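Local coordinates for protein alpha-galactosidase (Thermus thermophilus, PDB 6LCJ) that probably hydrolyses terminal alpha-galactosyl residues from oligosaccharides, as a hexameric, thermostable glycoside hydrolase of the GH36 family, at residues E[206-217]-E[289-298]; E[299-310]-E[334-342]. One frame throughout, in Å; residues are numbered along the deposited sequence.

Contact 1: residues E[206-217]-E[289-298]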
loop_
_atom_site.group_PDB
_atom_site.type_symbol
_atom_site.label_atom_id
_atom_site.label_comp_id
_atom_site.label_asym_id
_atom_site.label_seq_id
_atom_site.Cartn_x
_atom_site.Cartn_y
_atom_site.Cartn_z
ATOM N N TRP E 206 2.118 47.489 -0.126
ATOM C CA TRP E 206 2.867 48.162 -1.185
ATOM C C TRP E 206 3.128 49.617 -0.796
ATOM O O TRP E 206 2.560 50.572 -1.334
ATOM C CB TRP E 206 2.115 48.043 -2.503
ATOM C CG TRP E 206 1.942 46.609 -2.843
ATOM C CD1 TRP E 206 0.810 45.853 -2.696
ATOM C CD2 TRP E 206 2.959 45.725 -3.326
ATOM N NE1 TRP E 206 1.055 44.561 -3.087
ATOM C CE2 TRP E 206 2.370 44.455 -3.477
ATOM C CE3 TRP E 206 4.313 45.887 -3.651
ATOM C CZ2 TRP E 206 3.089 43.350 -3.940
ATOM C CZ3 TRP E 206 5.021 44.798 -4.102
ATOM C CH2 TRP E 206 4.411 43.545 -4.249
ATOM N N GLU E 207 4.014 49.755 0.182
ATOM C CA GLU E 207 4.469 51.006 0.750
ATOM C C GLU E 207 5.952 50.838 1.030
ATOM O O GLU E 207 6.407 49.723 1.323
ATOM C CB GLU E 207 3.716 51.357 2.046
ATOM C CG GLU E 207 2.264 51.785 1.852
ATOM C CD GLU E 207 2.137 53.091 1.088
ATOM O OE1 GLU E 207 2.974 53.998 1.301
ATOM O OE2 GLU E 207 1.199 53.216 0.271
ATOM N N PRO E 208 6.731 51.910 0.920
ATOM C CA PRO E 208 8.189 51.762 1.005
ATOM C C PRO E 208 8.644 51.314 2.383
ATOM O O PRO E 208 8.190 51.824 3.407
ATOM C CB PRO E 208 8.713 53.164 0.669
ATOM C CG PRO E 208 7.509 54.079 0.687
ATOM C CD PRO E 208 6.323 53.223 0.398
ATOM N N ASN E 209 9.555 50.349 2.400
ATOM C CA ASN E 209 10.177 49.901 3.638
ATOM C C ASN E 209 11.237 50.910 4.089
ATOM O O ASN E 209 11.407 51.989 3.513
ATOM C CB ASN E 209 10.749 48.486 3.474
ATOM C CG ASN E 209 11.825 48.375 2.367
ATOM O OD1 ASN E 209 12.715 49.224 2.240
ATOM N ND2 ASN E 209 11.757 47.291 1.590
ATOM N N ASP E 210 11.981 50.541 5.131
ATOM C CA ASP E 210 12.917 51.451 5.780
ATOM C C ASP E 210 14.059 51.875 4.872
ATOM O O ASP E 210 14.618 52.960 5.063
ATOM C CB ASP E 210 13.470 50.794 7.044
ATOM C CG ASP E 210 12.516 50.915 8.211
ATOM O OD1 ASP E 210 11.548 51.714 8.097
ATOM O OD2 ASP E 210 12.731 50.220 9.232
ATOM N N ARG E 211 14.410 51.060 3.885
ATOM C CA ARG E 211 15.495 51.403 2.983
ATOM C C ARG E 211 15.086 52.415 1.920
ATOM O O ARG E 211 15.922 52.769 1.082
ATOM C CB ARG E 211 16.049 50.123 2.351
ATOM C CG ARG E 211 16.339 49.036 3.393
ATOM C CD ARG E 211 17.064 47.831 2.823
ATOM N NE ARG E 211 16.347 47.201 1.719
ATOM C CZ ARG E 211 15.392 46.285 1.861
ATOM N NH1 ARG E 211 15.032 45.883 3.077
ATOM N NH2 ARG E 211 14.796 45.767 0.784
ATOM N N PHE E 212 13.845 52.914 1.947
ATOM C CA PHE E 212 13.400 53.990 1.054
ATOM C C PHE E 212 12.797 55.139 1.866
ATOM O O PHE E 212 11.627 55.499 1.690
ATOM C CB PHE E 212 12.403 53.455 0.023
ATOM C CG PHE E 212 13.020 52.509 -0.959
ATOM C CD1 PHE E 212 13.333 51.206 -0.587
ATOM C CD2 PHE E 212 13.334 52.923 -2.237
ATOM C CE1 PHE E 212 13.938 50.341 -1.475
ATOM C CE2 PHE E 212 13.938 52.061 -3.127
ATOM C CZ PHE E 212 14.234 50.767 -2.748
ATOM N N PRO E 213 13.593 55.771 2.744
ATOM C CA PRO E 213 13.005 56.729 3.703
ATOM C C PRO E 213 12.321 57.929 3.065
ATOM O O PRO E 213 11.330 58.411 3.618
ATOM C CB PRO E 213 14.207 57.153 4.561
ATOM C CG PRO E 213 15.410 56.815 3.746
ATOM C CD PRO E 213 15.044 55.605 2.956
ATOM N N ARG E 214 12.795 58.438 1.929
ATOM C CA ARG E 214 12.122 59.605 1.369
ATOM C C ARG E 214 10.904 59.243 0.525
ATOM O O ARG E 214 10.266 60.146 -0.026
ATOM C CB ARG E 214 13.104 60.456 0.557
ATOM C CG ARG E 214 13.963 61.380 1.433
ATOM C CD ARG E 214 15.162 61.963 0.691
ATOM N NE ARG E 214 16.186 60.952 0.465
ATOM C CZ ARG E 214 17.331 61.161 -0.179
ATOM N NH1 ARG E 214 17.615 62.366 -0.662
ATOM N NH2 ARG E 214 18.190 60.154 -0.339
ATOM N N GLY E 215 10.558 57.964 0.412
ATOM C CA GLY E 215 9.342 57.576 -0.273
ATOM C C GLY E 215 9.523 57.422 -1.772
ATOM O O GLY E 215 10.476 57.919 -2.376
ATOM N N MET E 216 8.561 56.726 -2.381
ATOM C CA MET E 216 8.717 56.326 -3.774
ATOM C C MET E 216 8.495 57.484 -4.733
ATOM O O MET E 216 9.055 57.477 -5.834
ATOM C CB MET E 216 7.768 55.169 -4.111
ATOM C CG MET E 216 7.953 53.948 -3.225
ATOM S SD MET E 216 9.672 53.400 -3.050
ATOM C CE MET E 216 10.053 52.892 -4.733
ATOM N N ALA E 217 7.702 58.481 -4.353
ATOM C CA ALA E 217 7.468 59.591 -5.271
ATOM C C ALA E 217 8.722 60.433 -5.450
ATOM O O ALA E 217 8.929 61.011 -6.520
ATOM C CB ALA E 217 6.314 60.457 -4.776
ATOM N N LEU E 289 -3.699 50.370 -6.551
ATOM C CA LEU E 289 -2.238 50.266 -6.562
ATOM C C LEU E 289 -1.660 50.879 -7.831
ATOM O O LEU E 289 -0.666 51.611 -7.782
ATOM C CB LEU E 289 -1.801 48.809 -6.441
ATOM C CG LEU E 289 -2.024 48.089 -5.116
ATOM C CD1 LEU E 289 -1.728 46.611 -5.304
ATOM C CD2 LEU E 289 -1.154 48.690 -4.023
ATOM N N VAL E 290 -2.283 50.602 -8.972
ATOM C CA VAL E 290 -1.882 51.248 -10.212
ATOM C C VAL E 290 -2.058 52.756 -10.109
ATOM O O VAL E 290 -1.147 53.528 -10.430
ATOM C CB VAL E 290 -2.671 50.664 -11.392
ATOM C CG1 VAL E 290 -2.466 51.516 -12.621
ATOM C CG2 VAL E 290 -2.241 49.211 -11.642
ATOM N N ARG E 291 -3.234 53.202 -9.656
ATOM C CA ARG E 291 -3.472 54.635 -9.485
ATOM C C ARG E 291 -2.462 55.270 -8.524
ATOM O O ARG E 291 -1.922 56.347 -8.802
ATOM C CB ARG E 291 -4.912 54.868 -9.016
ATOM C CG ARG E 291 -5.941 54.453 -10.066
ATOM C CD ARG E 291 -7.386 54.758 -9.647
ATOM N NE ARG E 291 -8.386 54.404 -10.670
ATOM C CZ ARG E 291 -8.382 54.824 -11.948
ATOM N NH1 ARG E 291 -7.418 55.617 -12.408
ATOM N NH2 ARG E 291 -9.346 54.439 -12.785
ATOM N N LYS E 292 -2.166 54.615 -7.401
ATOM C CA LYS E 292 -1.162 55.179 -6.500
ATOM C C LYS E 292 0.211 55.294 -7.176
ATOM O O LYS E 292 0.930 56.281 -6.968
ATOM C CB LYS E 292 -1.063 54.349 -5.227
ATOM C CG LYS E 292 0.172 54.628 -4.433
ATOM C CD LYS E 292 0.072 54.063 -3.030
ATOM C CE LYS E 292 -0.264 52.589 -3.070
ATOM N NZ LYS E 292 0.254 51.872 -1.885
ATOM N N ALA E 293 0.597 54.301 -7.988
ATOM C CA ALA E 293 1.920 54.342 -8.611
ATOM C C ALA E 293 2.013 55.458 -9.647
ATOM O O ALA E 293 3.041 56.140 -9.734
ATOM C CB ALA E 293 2.260 52.990 -9.242
ATOM N N LEU E 294 0.954 55.661 -10.438
ATOM C CA LEU E 294 0.941 56.767 -11.393
ATOM C C LEU E 294 1.057 58.100 -10.677
ATOM O O LEU E 294 1.820 58.977 -11.100
ATOM C CB LEU E 294 -0.329 56.755 -12.233
ATOM C CG LEU E 294 -0.643 55.599 -13.166
ATOM C CD1 LEU E 294 -1.592 56.067 -14.236
ATOM C CD2 LEU E 294 0.615 55.024 -13.783
ATOM N N ALA E 295 0.312 58.269 -9.584
ATOM C CA ALA E 295 0.385 59.519 -8.837
ATOM C C ALA E 295 1.779 59.739 -8.287
ATOM O O ALA E 295 2.232 60.880 -8.171
ATOM C CB ALA E 295 -0.639 59.526 -7.707
ATOM N N TRP E 296 2.477 58.654 -7.963
ATOM C CA TRP E 296 3.845 58.738 -7.477
ATOM C C TRP E 296 4.824 59.216 -8.540
ATOM O O TRP E 296 5.930 59.632 -8.186
ATOM C CB TRP E 296 4.285 57.372 -6.968
ATOM C CG TRP E 296 3.870 57.100 -5.577
ATOM C CD1 TRP E 296 3.403 57.998 -4.678
ATOM C CD2 TRP E 296 3.902 55.828 -4.907
ATOM N NE1 TRP E 296 3.130 57.369 -3.484
ATOM C CE2 TRP E 296 3.429 56.036 -3.601
ATOM C CE3 TRP E 296 4.285 54.534 -5.291
ATOM C CZ2 TRP E 296 3.326 55.002 -2.669
ATOM C CZ3 TRP E 296 4.182 53.513 -4.372
ATOM C CH2 TRP E 296 3.703 53.752 -3.069
ATOM N N GLY E 297 4.468 59.138 -9.823
ATOM C CA GLY E 297 5.387 59.484 -10.893
ATOM C C GLY E 297 5.810 58.336 -11.794
ATOM O O GLY E 297 6.456 58.589 -12.827
ATOM N N TYR E 298 5.463 57.089 -11.459
ATOM C CA TYR E 298 5.811 55.947 -12.300
ATOM C C TYR E 298 4.773 55.763 -13.396
ATOM O O TYR E 298 3.575 55.724 -13.109
ATOM C CB TYR E 298 5.908 54.676 -11.456
ATOM C CG TYR E 298 6.907 54.800 -10.339
ATOM C CD1 TYR E 298 6.562 55.404 -9.135
ATOM C CD2 TYR E 298 8.209 54.346 -10.494
ATOM C CE1 TYR E 298 7.479 55.532 -8.121
ATOM C CE2 TYR E 298 9.129 54.464 -9.474
ATOM C CZ TYR E 298 8.759 55.062 -8.299
ATOM O OH TYR E 298 9.669 55.180 -7.287
#

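Contact 2: residues E[299-310]-E[334-342]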
loop_
_atom_site.group_PDB
_atom_site.type_symbol
_atom_site.label_atom_id
_atom_site.label_comp_id
_atom_site.label_asym_id
_atom_site.label_seq_id
_atom_site.Cartn_x
_atom_site.Cartn_y
_atom_site.Cartn_z
ATOM N N ASP E 299 5.225 55.633 -14.649
ATOM C CA ASP E 299 4.322 55.305 -15.755
ATOM C C ASP E 299 4.769 54.064 -16.535
ATOM O O ASP E 299 4.295 53.831 -17.650
ATOM C CB ASP E 299 4.172 56.498 -16.697
ATOM C CG ASP E 299 5.494 56.927 -17.308
ATOM O OD1 ASP E 299 6.557 56.579 -16.752
ATOM O OD2 ASP E 299 5.466 57.624 -18.346
ATOM N N TYR E 300 5.688 53.280 -15.978
ATOM C CA TYR E 300 6.040 51.959 -16.481
ATOM C C TYR E 300 5.901 51.005 -15.301
ATOM O O TYR E 300 6.549 51.198 -14.270
ATOM C CB TYR E 300 7.465 51.960 -17.065
ATOM C CG TYR E 300 7.981 50.643 -17.621
ATOM C CD1 TYR E 300 8.317 49.586 -16.781
ATOM C CD2 TYR E 300 8.169 50.471 -18.990
ATOM C CE1 TYR E 300 8.801 48.392 -17.287
ATOM C CE2 TYR E 300 8.660 49.278 -19.513
ATOM C CZ TYR E 300 8.975 48.248 -18.655
ATOM O OH TYR E 300 9.446 47.066 -19.161
ATOM N N LEU E 301 5.018 50.018 -15.421
ATOM C CA LEU E 301 4.701 49.136 -14.301
ATOM C C LEU E 301 4.940 47.685 -14.685
ATOM O O LEU E 301 4.482 47.233 -15.740
ATOM C CB LEU E 301 3.257 49.319 -13.847
ATOM C CG LEU E 301 2.893 50.738 -13.416
ATOM C CD1 LEU E 301 1.401 50.818 -13.052
ATOM C CD2 LEU E 301 3.789 51.165 -12.253
ATOM N N LYS E 302 5.666 46.969 -13.840
ATOM C CA LYS E 302 5.890 45.540 -14.018
ATOM C C LYS E 302 4.966 44.816 -13.050
ATOM O O LYS E 302 5.188 44.817 -11.833
ATOM C CB LYS E 302 7.355 45.172 -13.796
ATOM C CG LYS E 302 7.691 43.703 -14.044
ATOM C CD LYS E 302 9.200 43.464 -13.925
ATOM C CE LYS E 302 9.568 41.976 -13.858
ATOM N NZ LYS E 302 11.054 41.760 -13.705
ATOM N N LEU E 303 3.912 44.234 -13.593
ATOM C CA LEU E 303 2.910 43.536 -12.809
ATOM C C LEU E 303 3.253 42.061 -12.876
ATOM O O LEU E 303 3.267 41.472 -13.960
ATOM C CB LEU E 303 1.509 43.823 -13.351
ATOM C CG LEU E 303 1.204 45.322 -13.444
ATOM C CD1 LEU E 303 -0.214 45.588 -13.975
ATOM C CD2 LEU E 303 1.410 45.982 -12.075
ATOM N N ASP E 304 3.564 41.481 -11.731
ATOM C CA ASP E 304 4.196 40.181 -11.668
ATOM C C ASP E 304 3.284 39.189 -10.965
ATOM O O ASP E 304 2.340 39.576 -10.269
ATOM C CB ASP E 304 5.532 40.269 -10.934
ATOM C CG ASP E 304 6.541 39.226 -11.405
ATOM O OD1 ASP E 304 6.167 38.235 -12.089
ATOM O OD2 ASP E 304 7.728 39.420 -11.069
ATOM N N PHE E 305 3.595 37.897 -11.157
ATOM C CA PHE E 305 2.865 36.805 -10.529
ATOM C C PHE E 305 1.383 36.890 -10.842
ATOM O O PHE E 305 0.546 36.589 -9.994
ATOM C CB PHE E 305 3.083 36.784 -9.012
ATOM C CG PHE E 305 4.472 36.403 -8.606
ATOM C CD1 PHE E 305 5.512 37.319 -8.691
ATOM C CD2 PHE E 305 4.745 35.123 -8.148
ATOM C CE1 PHE E 305 6.809 36.968 -8.322
ATOM C CE2 PHE E 305 6.041 34.761 -7.774
ATOM C CZ PHE E 305 7.072 35.687 -7.860
ATOM N N LEU E 306 1.056 37.322 -12.058
ATOM C CA LEU E 306 -0.327 37.538 -12.444
ATOM C C LEU E 306 -1.107 36.239 -12.610
ATOM O O LEU E 306 -2.340 36.289 -12.701
ATOM C CB LEU E 306 -0.380 38.350 -13.739
ATOM C CG LEU E 306 0.080 39.820 -13.701
ATOM C CD1 LEU E 306 -0.027 40.423 -15.096
ATOM C CD2 LEU E 306 -0.735 40.611 -12.720
ATOM N N TYR E 307 -0.427 35.083 -12.652
ATOM C CA TYR E 307 -1.141 33.811 -12.568
ATOM C C TYR E 307 -2.010 33.733 -11.304
ATOM O O TYR E 307 -3.025 33.024 -11.291
ATOM C CB TYR E 307 -0.145 32.638 -12.600
ATOM C CG TYR E 307 0.590 32.471 -11.285
ATOM C CD1 TYR E 307 0.064 31.695 -10.260
ATOM C CD2 TYR E 307 1.791 33.117 -11.059
ATOM C CE1 TYR E 307 0.715 31.572 -9.054
ATOM C CE2 TYR E 307 2.447 32.992 -9.853
ATOM C CZ TYR E 307 1.906 32.225 -8.859
ATOM O OH TYR E 307 2.564 32.121 -7.667
ATOM N N ALA E 308 -1.618 34.418 -10.226
ATOM C CA ALA E 308 -2.403 34.334 -9.000
ATOM C C ALA E 308 -3.836 34.799 -9.217
ATOM O O ALA E 308 -4.760 34.283 -8.579
ATOM C CB ALA E 308 -1.741 35.139 -7.888
ATOM N N ALA E 309 -4.049 35.750 -10.126
ATOM C CA ALA E 309 -5.389 36.244 -10.398
ATOM C C ALA E 309 -6.223 35.288 -11.247
ATOM O O ALA E 309 -7.431 35.522 -11.413
ATOM C CB ALA E 309 -5.303 37.602 -11.091
ATOM N N ALA E 310 -5.621 34.229 -11.795
ATOM C CA ALA E 310 -6.320 33.328 -12.705
ATOM C C ALA E 310 -6.374 31.899 -12.182
ATOM O O ALA E 310 -6.781 30.994 -12.917
ATOM C CB ALA E 310 -5.679 33.362 -14.094
ATOM N N ALA E 334 -0.139 54.407 -19.446
ATOM C CA ALA E 334 1.082 53.891 -18.866
ATOM C C ALA E 334 1.434 52.561 -19.520
ATOM O O ALA E 334 0.594 51.910 -20.156
ATOM C CB ALA E 334 0.929 53.728 -17.360
ATOM N N TYR E 335 2.708 52.187 -19.403
ATOM C CA TYR E 335 3.212 50.941 -19.972
ATOM C C TYR E 335 3.048 49.831 -18.942
ATOM O O TYR E 335 3.607 49.914 -17.842
ATOM C CB TYR E 335 4.685 51.067 -20.371
ATOM C CG TYR E 335 5.150 49.967 -21.307
ATOM C CD1 TYR E 335 5.502 48.713 -20.814
ATOM C CD2 TYR E 335 5.217 50.171 -22.680
ATOM C CE1 TYR E 335 5.917 47.702 -21.660
ATOM C CE2 TYR E 335 5.628 49.166 -23.531
ATOM C CZ TYR E 335 5.978 47.931 -23.015
ATOM O OH TYR E 335 6.388 46.922 -23.851
ATOM N N LEU E 336 2.305 48.789 -19.297
ATOM C CA LEU E 336 2.164 47.631 -18.424
ATOM C C LEU E 336 2.940 46.462 -19.019
ATOM O O LEU E 336 2.676 46.038 -20.156
ATOM C CB LEU E 336 0.695 47.268 -18.213
ATOM C CG LEU E 336 -0.120 48.372 -17.556
ATOM C CD1 LEU E 336 -1.553 47.918 -17.385
ATOM C CD2 LEU E 336 0.507 48.788 -16.230
ATOM N N LEU E 337 3.921 45.983 -18.264
ATOM C CA LEU E 337 4.655 44.771 -18.577
ATOM C C LEU E 337 4.066 43.655 -17.730
ATOM O O LEU E 337 4.113 43.728 -16.496
ATOM C CB LEU E 337 6.145 44.938 -18.278
ATOM C CG LEU E 337 6.958 43.644 -18.438
ATOM C CD1 LEU E 337 7.079 43.259 -19.907
ATOM C CD2 LEU E 337 8.328 43.773 -17.813
ATOM N N PHE E 338 3.493 42.641 -18.388
ATOM C CA PHE E 338 2.888 41.499 -17.700
ATOM C C PHE E 338 3.931 40.412 -17.482
ATOM O O PHE E 338 4.621 40.010 -18.427
ATOM C CB PHE E 338 1.715 40.921 -18.500
ATOM C CG PHE E 338 0.419 41.700 -18.367
ATOM C CD1 PHE E 338 0.423 43.064 -18.085
ATOM C CD2 PHE E 338 -0.802 41.071 -18.564
ATOM C CE1 PHE E 338 -0.760 43.777 -18.003
ATOM C CE2 PHE E 338 -1.995 41.782 -18.475
ATOM C CZ PHE E 338 -1.971 43.134 -18.195
ATOM N N CYS E 339 4.018 39.916 -16.247
ATOM C CA CYS E 339 4.991 38.895 -15.879
ATOM C C CYS E 339 4.291 37.806 -15.068
ATOM O O CYS E 339 3.333 38.079 -14.341
ATOM C CB CYS E 339 6.175 39.519 -15.074
ATOM S SG CYS E 339 7.640 38.395 -14.828
ATOM N N GLY E 340 4.776 36.567 -15.192
ATOM C CA GLY E 340 4.160 35.446 -14.492
ATOM C C GLY E 340 2.710 35.258 -14.865
ATOM O O GLY E 340 1.888 34.825 -14.037
ATOM N N ALA E 341 2.380 35.575 -16.085
ATOM C CA ALA E 341 1.024 35.874 -16.456
ATOM C C ALA E 341 0.505 34.860 -17.452
ATOM O O ALA E 341 1.262 34.395 -18.316
ATOM C CB ALA E 341 0.937 37.282 -17.070
ATOM N N PRO E 342 -0.778 34.513 -17.361
ATOM C CA PRO E 342 -1.430 33.781 -18.452
ATOM C C PRO E 342 -1.111 34.414 -19.794
ATOM O O PRO E 342 -1.453 35.573 -20.041
ATOM C CB PRO E 342 -2.915 33.909 -18.109
ATOM C CG PRO E 342 -2.924 34.066 -16.626
ATOM C CD PRO E 342 -1.736 34.915 -16.321
#

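Contact 1: residues E[206-217]-E[289-298]
Lys292 reaches from helix 280-296 to Trp206 and Glu207, tying one outer helix of the TIM barrel to the chain that leads into its neighbour, helix 216-224. From CB, which heads toward that chain, CG stands anti to the backbone N (chi1 164°) and lies 3.6 Å above the plane of the Trp296 ring, toward its rim. CD then comes alongside Glu207 OE2, and the bend at chi3 (54°) turns CE toward Trp206 O. The tip, NZ, donates to Trp206 O and also to Glu207 OE2, each at 2.7 Å, the second bond being part of a salt bridge that meets the carboxylate on its anti side, somewhat out of plane. With an alanine here, Glu207 would probably lose its charged mate and Trp206 O this donor, and Trp296 would lose the lysine's aliphatic chain over one face. Over the opposite face of Trp296 sits Met216, its CB 4.0 Å from the centroid of the six-membered ring, a CH-pi contact. One turn earlier on the helix, Leu289 CD2 packs 3.7 Å from Trp206 CB. Met216 is fixed at its backbone too: Tyr298 OH donates to Met216 O at 2.8 Å, 25° out of the carbonyl plane.

Contact 2: residues E[299-310]-E[334-342]
Tyr300 and Tyr335 face each other across two parallel strands, 299-303 and 335-338, neighbours in the TIM barrel and joined through helix 317-331 as a beta-alpha-beta unit. The backbone carries the register: Leu301 N donates to Tyr335 O and Leu301 O accepts from Leu337 N, a ladder that begins with Tyr335 N on Asp299 O and ends with Cys339 N on Leu303 O. Beyond the strands, Tyr307 N donates to Gly340 O at 2.7 Å, whereas the bond from Leu306 N to Cys339 O is weak. Gly340 has positive phi, and any CB there would clash with Phe305 N.

Among the aromatic contacts, the two tyrosines lie side by side with planes only 3° apart and centroids 5.0 Å apart, yet slid so far that the rings barely overlap; CE2 of Tyr300 meets CD1 of Tyr335 at 3.5 Å. In both, CG is anti to the backbone N (chi1 180° and -164°), which sends the rings the same way. Leu306 CD1 rides over one face of Phe338, 3.8 Å from its centroid.

Aliphatic contacts line both faces of the pair. On the tyrosine face, Leu337 CD2 lies 3.8 Å from Lys302 CG, alongside the extended lysine chain; on the other, Leu336 CD2 packs on Leu301 CB and Leu303 CD1. Past the strand ends, Ala310 CB touches Pro342 CG.

Of the polar groups, Asp304 OD1 accepts from Phe305 N and comes within 3.1 Å of Cys339 SG. Lys302 NZ forms a salt bridge with Asp196, and Tyr335 OH is hydrogen-bonded to His398 ND1.

Strand 229-234 pairs with 299-303 on its other flank, while helix 317-331 lies against the face bearing Leu336 and Phe338, through Arg328 and Tyr320.

Contact 1 closes at Tyr298 and contact 2 opens at the very next residue, so helix 280-296 feeds directly into strand 298-303. Their centres lie about 17 Å apart: contact 2 is about 9 Å from the centre of the chain, contact 1 about 25 Å, on the outside of the barrel. The helix also packs on the sheet, with Ala293 CB 3.8 Å from Leu301 CD2 and Leu294 CD2 3.8 Å from Ala334 CB. In TIM-barrel enzymes the active site lies at the C-terminal ends of the strands; residues 304-310 and 339-342 of contact 2 occupy that end, whereas contact 1 ties helix 280-296 to the chain entering helix 216-224, in the outer layer around the strands.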